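Local coordinates for DUF115 domain-containing protein (Magnetospirillum magneticum AMB-1, PDB 5MU5) that probably transfers sugars onto flagellin as a Maf-type glycosyltransferase and takes part in the formation of bacterial flagella, at residues 570-582 and 591-605. Sequence-based numbering, arbitrary orientation.
Sequences RLMLVLSEMLLRD and QFFVRGTLMMAAMCY
Leu-579 is the knob of this contact, its side chain set in a hollow walled by Val-594, Arg-595, Leu-598 and Met-599. The two methyls divide the work: CD2 rests 4.0 Å from Val-594 CG2, while CD1 presses tightly on Met-599 CE at 3.5 Å. Methionine suits that wall because its unbranched chain, bent at both of its last two torsions, turns the methyl in between Leu-579 and Leu-575, where Met-599 CE lies 3.7 Å from Leu-575 CB. Helices 568-579 and 589-609 run nearly antiparallel, their short segments at 157°, as a helical hairpin in the Maf helical bundle domain, and Leu-598 also touches Met-632 and Met-636 of helix 618-646. Further along, the small Ala-602 leaves a shallow dip for the sulfur of Met-572, whose SD lies 3.7 Å from Ala-602 CB. Beyond it Tyr-605 fills the wider gap, its buried OH, which has no polar partner, 3.4 Å from Leu-571 CD2. At the other end Gln-591 NE2 gives Met-578 O an almost straight hydrogen bond (2.9 Å, 172°), arriving above the carbonyl plane, while its OE1 accepts from Thr-588 N. A leucine in place of Gln-591 would probably leave Met-578 O, near the end of helix 568-579, and Thr-588 N without these partners.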
# COMPACT_ATOMS: atom_id res chain seq x y z
N ARG A 570 8.66 17.39 14.95
CA ARG A 570 9.58 16.56 15.72
C ARG A 570 8.85 15.33 16.28
O ARG A 570 9.35 14.22 16.18
CB ARG A 570 10.26 17.37 16.83
CG ARG A 570 11.30 16.60 17.64
CD ARG A 570 12.41 15.97 16.80
NE ARG A 570 13.07 16.91 15.86
CZ ARG A 570 14.01 16.56 14.97
NH1 ARG A 570 14.44 15.30 14.87
NH2 ARG A 570 14.53 17.49 14.17
N LEU A 571 7.66 15.54 16.81
CA LEU A 571 6.83 14.46 17.33
C LEU A 571 6.54 13.43 16.27
O LEU A 571 6.63 12.23 16.55
CB LEU A 571 5.50 15.00 17.86
CG LEU A 571 4.51 13.96 18.34
CD1 LEU A 571 5.16 13.03 19.35
CD2 LEU A 571 3.30 14.66 18.93
N MET A 572 6.19 13.89 15.07
CA MET A 572 5.92 12.96 13.94
C MET A 572 7.14 12.22 13.50
O MET A 572 7.07 11.04 13.20
CB MET A 572 5.35 13.67 12.71
CG MET A 572 3.86 13.84 12.68
SD MET A 572 2.86 12.35 12.92
CE MET A 572 3.76 11.06 12.05
N LEU A 573 8.28 12.91 13.44
CA LEU A 573 9.54 12.26 13.09
C LEU A 573 9.86 11.17 14.08
O LEU A 573 10.28 10.08 13.70
CB LEU A 573 10.72 13.25 13.04
CG LEU A 573 10.74 14.17 11.82
CD1 LEU A 573 11.66 15.37 12.03
CD2 LEU A 573 11.13 13.39 10.58
N VAL A 574 9.65 11.44 15.36
CA VAL A 574 9.95 10.45 16.38
C VAL A 574 9.01 9.24 16.30
O VAL A 574 9.47 8.11 16.40
CB VAL A 574 9.92 11.06 17.79
CG1 VAL A 574 10.09 9.99 18.86
CG2 VAL A 574 11.04 12.08 17.92
N LEU A 575 7.72 9.46 16.10
CA LEU A 575 6.77 8.35 15.99
C LEU A 575 7.01 7.53 14.73
O LEU A 575 6.93 6.30 14.75
CB LEU A 575 5.32 8.84 15.98
CG LEU A 575 4.77 9.40 17.28
CD1 LEU A 575 3.38 9.98 17.04
CD2 LEU A 575 4.75 8.33 18.37
N SER A 576 7.29 8.20 13.62
CA SER A 576 7.55 7.48 12.38
C SER A 576 8.73 6.54 12.54
O SER A 576 8.62 5.35 12.21
CB SER A 576 7.81 8.43 11.22
OG SER A 576 6.59 9.04 10.82
N GLU A 577 9.84 7.07 13.07
CA GLU A 577 11.04 6.25 13.31
C GLU A 577 10.73 4.99 14.13
O GLU A 577 11.24 3.92 13.82
CB GLU A 577 12.15 7.06 13.99
CG GLU A 577 13.35 6.21 14.40
CD GLU A 577 14.47 7.05 14.99
OE1 GLU A 577 14.22 8.21 15.40
OE2 GLU A 577 15.61 6.54 15.06
N MET A 578 9.90 5.12 15.15
CA MET A 578 9.50 3.98 15.96
C MET A 578 8.54 3.02 15.28
O MET A 578 8.54 1.84 15.57
CB MET A 578 8.79 4.45 17.22
CG MET A 578 9.70 5.10 18.21
SD MET A 578 8.74 5.79 19.56
CE MET A 578 10.07 6.59 20.47
N LEU A 579 7.68 3.51 14.39
CA LEU A 579 6.60 2.68 13.86
C LEU A 579 6.76 2.19 12.43
O LEU A 579 6.31 1.08 12.11
CB LEU A 579 5.28 3.43 13.97
CG LEU A 579 4.88 3.78 15.39
CD1 LEU A 579 3.65 4.65 15.32
CD2 LEU A 579 4.63 2.56 16.25
N LEU A 580 7.37 3.01 11.57
CA LEU A 580 7.51 2.73 10.14
C LEU A 580 8.92 2.23 9.85
O LEU A 580 9.30 1.20 10.40
CB LEU A 580 7.15 3.97 9.32
CG LEU A 580 5.82 4.61 9.72
CD1 LEU A 580 5.57 5.89 8.94
CD2 LEU A 580 4.64 3.65 9.54
N ARG A 581 9.70 2.94 9.02
CA ARG A 581 11.09 2.55 8.71
C ARG A 581 11.13 1.12 8.16
O ARG A 581 11.93 0.29 8.60
CB ARG A 581 11.97 2.69 9.96
CG ARG A 581 13.46 2.44 9.75
CD ARG A 581 14.23 2.59 11.06
NE ARG A 581 13.86 1.58 12.06
CZ ARG A 581 14.32 0.32 12.10
NH1 ARG A 581 15.17 -0.13 11.18
NH2 ARG A 581 13.92 -0.49 13.06
N ASP A 582 10.25 0.83 7.20
CA ASP A 582 10.11 -0.52 6.64
C ASP A 582 11.35 -0.99 5.86
O ASP A 582 11.68 -2.18 5.87
CB ASP A 582 8.86 -0.58 5.73
CG ASP A 582 8.38 -2.02 5.46
OD1 ASP A 582 7.17 -2.23 5.42
OD2 ASP A 582 9.21 -2.94 5.30
N GLN A 591 5.17 -3.68 15.65
CA GLN A 591 4.89 -2.57 14.75
C GLN A 591 3.66 -2.80 13.89
O GLN A 591 2.89 -1.87 13.65
CB GLN A 591 6.09 -2.32 13.86
CG GLN A 591 7.19 -1.61 14.58
CD GLN A 591 8.45 -1.55 13.75
OE1 GLN A 591 8.78 -2.50 13.04
NE2 GLN A 591 9.18 -0.44 13.85
N PHE A 592 3.49 -4.01 13.40
CA PHE A 592 2.29 -4.33 12.64
C PHE A 592 1.06 -4.18 13.50
O PHE A 592 0.03 -3.73 13.02
CB PHE A 592 2.31 -5.75 12.10
CG PHE A 592 3.00 -5.88 10.80
CD1 PHE A 592 2.50 -5.26 9.68
CD2 PHE A 592 4.14 -6.67 10.68
CE1 PHE A 592 3.13 -5.39 8.46
CE2 PHE A 592 4.78 -6.81 9.47
CZ PHE A 592 4.27 -6.17 8.36
N PHE A 593 1.15 -4.57 14.75
CA PHE A 593 -0.02 -4.48 15.63
C PHE A 593 -0.55 -3.09 15.87
O PHE A 593 -1.75 -2.89 15.84
CB PHE A 593 0.25 -5.16 16.97
CG PHE A 593 -0.33 -6.52 17.07
CD1 PHE A 593 0.21 -7.57 16.37
CD2 PHE A 593 -1.45 -6.75 17.87
CE1 PHE A 593 -0.34 -8.83 16.45
CE2 PHE A 593 -2.02 -8.01 17.94
CZ PHE A 593 -1.46 -9.05 17.24
N VAL A 594 0.34 -2.12 16.06
CA VAL A 594 -0.07 -0.80 16.51
C VAL A 594 0.10 0.37 15.55
O VAL A 594 -0.58 1.39 15.72
CB VAL A 594 0.66 -0.45 17.82
CG1 VAL A 594 0.37 -1.50 18.88
CG2 VAL A 594 2.17 -0.28 17.62
N ARG A 595 0.95 0.25 14.53
CA ARG A 595 1.26 1.42 13.69
C ARG A 595 0.07 2.06 12.96
O ARG A 595 0.03 3.27 12.80
CB ARG A 595 2.35 1.09 12.66
CG ARG A 595 1.91 0.09 11.61
CD ARG A 595 3.05 -0.42 10.78
NE ARG A 595 2.52 -1.14 9.62
CZ ARG A 595 3.25 -1.54 8.58
NH1 ARG A 595 4.55 -1.31 8.55
NH2 ARG A 595 2.66 -2.17 7.58
N GLY A 596 -0.87 1.25 12.50
CA GLY A 596 -2.01 1.77 11.76
C GLY A 596 -2.87 2.61 12.67
O GLY A 596 -3.29 3.71 12.31
N THR A 597 -3.11 2.10 13.87
CA THR A 597 -3.95 2.78 14.81
C THR A 597 -3.29 4.08 15.28
O THR A 597 -3.89 5.15 15.14
CB THR A 597 -4.32 1.82 15.93
OG1 THR A 597 -5.09 0.75 15.35
CG2 THR A 597 -5.13 2.52 17.01
N LEU A 598 -2.05 4.00 15.76
CA LEU A 598 -1.34 5.21 16.21
C LEU A 598 -1.12 6.29 15.13
O LEU A 598 -1.25 7.49 15.41
CB LEU A 598 0.00 4.85 16.85
CG LEU A 598 -0.05 3.93 18.07
CD1 LEU A 598 1.34 3.71 18.61
CD2 LEU A 598 -0.97 4.46 19.16
N MET A 599 -0.81 5.88 13.90
CA MET A 599 -0.60 6.83 12.81
C MET A 599 -1.89 7.51 12.37
O MET A 599 -1.88 8.66 11.97
CB MET A 599 0.07 6.18 11.59
CG MET A 599 1.57 5.91 11.74
SD MET A 599 2.60 7.39 11.96
CE MET A 599 2.61 7.56 13.74
N MET A 600 -3.00 6.80 12.45
CA MET A 600 -4.26 7.41 12.15
C MET A 600 -4.66 8.40 13.23
O MET A 600 -5.24 9.45 12.91
CB MET A 600 -5.32 6.36 11.99
CG MET A 600 -5.06 5.57 10.73
SD MET A 600 -4.97 6.67 9.31
CE MET A 600 -6.73 7.03 9.17
N ALA A 601 -4.36 8.06 14.49
CA ALA A 601 -4.60 9.00 15.57
C ALA A 601 -3.78 10.27 15.33
O ALA A 601 -4.29 11.37 15.46
CB ALA A 601 -4.28 8.38 16.91
N ALA A 602 -2.52 10.12 14.92
CA ALA A 602 -1.65 11.27 14.65
C ALA A 602 -2.15 12.11 13.51
O ALA A 602 -2.05 13.33 13.56
CB ALA A 602 -0.23 10.83 14.36
N MET A 603 -2.70 11.47 12.51
CA MET A 603 -3.25 12.17 11.38
C MET A 603 -4.42 13.04 11.81
O MET A 603 -4.54 14.20 11.35
CB MET A 603 -3.75 11.18 10.35
CG MET A 603 -4.17 11.85 9.06
SD MET A 603 -5.36 10.83 8.21
CE MET A 603 -6.78 11.27 9.21
N CYS A 604 -5.27 12.47 12.67
CA CYS A 604 -6.45 13.17 13.23
C CYS A 604 -6.04 14.38 14.06
O CYS A 604 -6.48 15.49 13.78
CB CYS A 604 -7.31 12.22 14.08
SG CYS A 604 -8.12 10.94 13.06
N TYR A 605 -5.18 14.20 15.06
CA TYR A 605 -4.82 15.36 15.84
C TYR A 605 -4.03 16.40 15.03
O TYR A 605 -4.19 17.59 15.24
CB TYR A 605 -4.15 14.99 17.16
CG TYR A 605 -2.77 14.39 17.13
CD1 TYR A 605 -1.64 15.15 16.79
CD2 TYR A 605 -2.59 13.07 17.55
CE1 TYR A 605 -0.38 14.58 16.82
CE2 TYR A 605 -1.33 12.51 17.59
CZ TYR A 605 -0.23 13.27 17.22
OH TYR A 605 1.03 12.73 17.23